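Local coordinates for protein aldose 1-epimerase (Caenorhabditis elegans, PDB 1LUR) that probably interconverts the alpha and beta anomers of aldose sugars such as galactose, at residues D236-L241 with V275-A280. Sequence-based numbering, arbitrary orientation.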
loop_
_atom_site.group_PDB
_atom_site.type_symbol
_atom_site.label_atom_id
_atom_site.label_comp_id
_atom_site.label_asym_id
_atom_site.label_seq_id
_atom_site.Cartn_x
_atom_site.Cartn_y
_atom_site.Cartn_z
ATOM N N ASP A 236 2.680 17.730 0.034
ATOM C CA ASP A 236 3.320 16.909 1.054
ATOM C C ASP A 236 2.367 15.912 1.689
ATOM O O ASP A 236 2.471 15.610 2.876
ATOM C CB ASP A 236 3.946 17.791 2.141
ATOM C CG ASP A 236 2.954 18.754 2.759
ATOM O OD1 ASP A 236 1.854 18.316 3.163
ATOM O OD2 ASP A 236 3.281 19.955 2.853
ATOM N N LEU A 237 1.431 15.405 0.895
ATOM C CA LEU A 237 0.470 14.440 1.398
ATOM C C LEU A 237 1.248 13.185 1.779
ATOM O O LEU A 237 2.127 12.749 1.037
ATOM C CB LEU A 237 -0.558 14.109 0.316
ATOM C CG LEU A 237 -1.680 13.150 0.707
ATOM C CD1 LEU A 237 -2.473 13.720 1.872
ATOM C CD2 LEU A 237 -2.577 12.921 -0.495
ATOM N N ASP A 238 0.929 12.618 2.936
ATOM C CA ASP A 238 1.601 11.416 3.422
ATOM C C ASP A 238 1.034 11.138 4.801
ATOM O O ASP A 238 1.763 11.106 5.795
ATOM C CB ASP A 238 3.119 11.651 3.492
ATOM C CG ASP A 238 3.880 10.447 4.025
ATOM O OD1 ASP A 238 3.377 9.310 3.895
ATOM O OD2 ASP A 238 4.996 10.638 4.557
ATOM N N ASN A 239 -0.280 10.938 4.845
ATOM C CA ASN A 239 -0.989 10.669 6.088
ATOM C C ASN A 239 -2.013 9.559 5.973
ATOM O O ASN A 239 -2.343 9.096 4.878
ATOM C CB ASN A 239 -1.739 11.920 6.552
ATOM C CG ASN A 239 -0.852 13.134 6.649
ATOM O OD1 ASN A 239 -0.619 13.651 7.739
ATOM N ND2 ASN A 239 -0.349 13.600 5.507
ATOM N N ASP A 240 -2.529 9.173 7.133
ATOM C CA ASP A 240 -3.534 8.134 7.277
ATOM C C ASP A 240 -4.909 8.803 7.230
ATOM O O ASP A 240 -5.181 9.710 8.017
ATOM C CB ASP A 240 -3.412 7.466 8.647
ATOM C CG ASP A 240 -2.315 6.425 8.720
ATOM O OD1 ASP A 240 -1.324 6.500 7.962
ATOM O OD2 ASP A 240 -2.453 5.531 9.578
ATOM N N LEU A 241 -5.770 8.368 6.316
ATOM C CA LEU A 241 -7.108 8.944 6.217
ATOM C C LEU A 241 -8.057 7.869 6.740
ATOM O O LEU A 241 -8.193 6.800 6.138
ATOM C CB LEU A 241 -7.433 9.320 4.765
ATOM C CG LEU A 241 -7.028 10.736 4.318
ATOM C CD1 LEU A 241 -7.945 11.752 4.973
ATOM C CD2 LEU A 241 -5.575 11.024 4.676
ATOM N N VAL A 275 -8.127 2.260 7.504
ATOM C CA VAL A 275 -7.582 3.502 6.976
ATOM C C VAL A 275 -6.868 3.293 5.653
ATOM O O VAL A 275 -6.601 2.164 5.238
ATOM C CB VAL A 275 -6.570 4.164 7.962
ATOM C CG1 VAL A 275 -7.113 4.130 9.376
ATOM C CG2 VAL A 275 -5.217 3.479 7.884
ATOM N N ILE A 276 -6.581 4.397 4.983
ATOM C CA ILE A 276 -5.888 4.358 3.714
ATOM C C ILE A 276 -4.829 5.439 3.784
ATOM O O ILE A 276 -5.147 6.627 3.884
ATOM C CB ILE A 276 -6.810 4.648 2.518
ATOM C CG1 ILE A 276 -7.854 3.537 2.374
ATOM C CG2 ILE A 276 -5.975 4.788 1.262
ATOM C CD1 ILE A 276 -8.769 3.694 1.165
ATOM N N HIS A 277 -3.570 5.027 3.756
ATOM C CA HIS A 277 -2.476 5.982 3.815
ATOM C C HIS A 277 -2.200 6.520 2.422
ATOM O O HIS A 277 -1.931 5.752 1.494
ATOM C CB HIS A 277 -1.206 5.329 4.357
ATOM C CG HIS A 277 -0.080 6.291 4.554
ATOM N ND1 HIS A 277 -0.008 7.138 5.639
ATOM C CD2 HIS A 277 0.998 6.573 3.784
ATOM C CE1 HIS A 277 1.066 7.900 5.530
ATOM N NE2 HIS A 277 1.693 7.577 4.412
ATOM N N LEU A 278 -2.266 7.839 2.283
ATOM C CA LEU A 278 -2.027 8.500 1.013
ATOM C C LEU A 278 -0.692 9.229 1.054
ATOM O O LEU A 278 -0.455 10.046 1.942
ATOM C CB LEU A 278 -3.141 9.512 0.726
ATOM C CG LEU A 278 -4.583 9.000 0.793
ATOM C CD1 LEU A 278 -5.558 10.163 0.662
ATOM C CD2 LEU A 278 -4.805 7.974 -0.311
ATOM N N TYR A 279 0.176 8.920 0.100
ATOM C CA TYR A 279 1.489 9.550 0.020
ATOM C C TYR A 279 1.646 10.165 -1.369
ATOM O O TYR A 279 1.728 9.453 -2.373
ATOM C CB TYR A 279 2.594 8.522 0.282
ATOM C CG TYR A 279 3.990 9.039 0.024
ATOM C CD1 TYR A 279 4.434 10.228 0.599
ATOM C CD2 TYR A 279 4.870 8.335 -0.794
ATOM C CE1 TYR A 279 5.728 10.701 0.363
ATOM C CE2 TYR A 279 6.158 8.800 -1.036
ATOM C CZ TYR A 279 6.579 9.981 -0.455
ATOM O OH TYR A 279 7.853 10.440 -0.700
ATOM N N ALA A 280 1.691 11.494 -1.412
ATOM C CA ALA A 280 1.829 12.234 -2.661
ATOM C C ALA A 280 3.166 12.113 -3.385
ATOM O O ALA A 280 3.455 12.903 -4.287
ATOM C CB ALA A 280 1.494 13.707 -2.425
#
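A classic beta bulge joins D238 and N239 to L278 where two antiparallel neighbours, strands 238-243 and 275-279, pair inside one sheet of the galactose mutarotase beta-sandwich. Regular pairing follows the bulge: L278 N donates to N239 O (2.9 Å), and L241 and I276 exchange two backbone bonds. Before it, A280 N donates to L237 O (2.8 Å).

The two faces differ in character. On one, L241 CG lies 4.0 Å from L278 CD1, and L237 CD2 rests against L278 CB; branched aliphatic side chains suit this side because L241, I276 and L278 pack on strand 187-192 of the opposing sheet. L237 CB and A280 CB approach to a tight 3.4 Å, a place where alanine's lone methyl fits.

The other face carries the polar cluster, beside the Y279 ring, whose CD1 lies 3.5 Å from D238 CG. With CG anti to the backbone N (chi1 -175°), the H277 ring lies between two aspartates of the partner strand. H277 NE2 donates a very short bond of 2.5 Å to D238 OD1, and H277 ND1 donates to D240 OD1 at 2.7 Å. Both carboxylates come to the ring's edge, turned steeply against its plane (82° and 78°). D240 OD2 also accepts from S308 N. H277 also touches E303 and Q305 of strand 300-305, which probably places this cluster beside the family's sugar-binding cleft. A phenylalanine in place of H277 would probably leave D238 OD1 and D240 OD1 without the donors the imidazole supplies, and D238 freer to turn. Gripped at both nitrogens, the ring is held against turning and ties two carboxylates to the neighbouring strand.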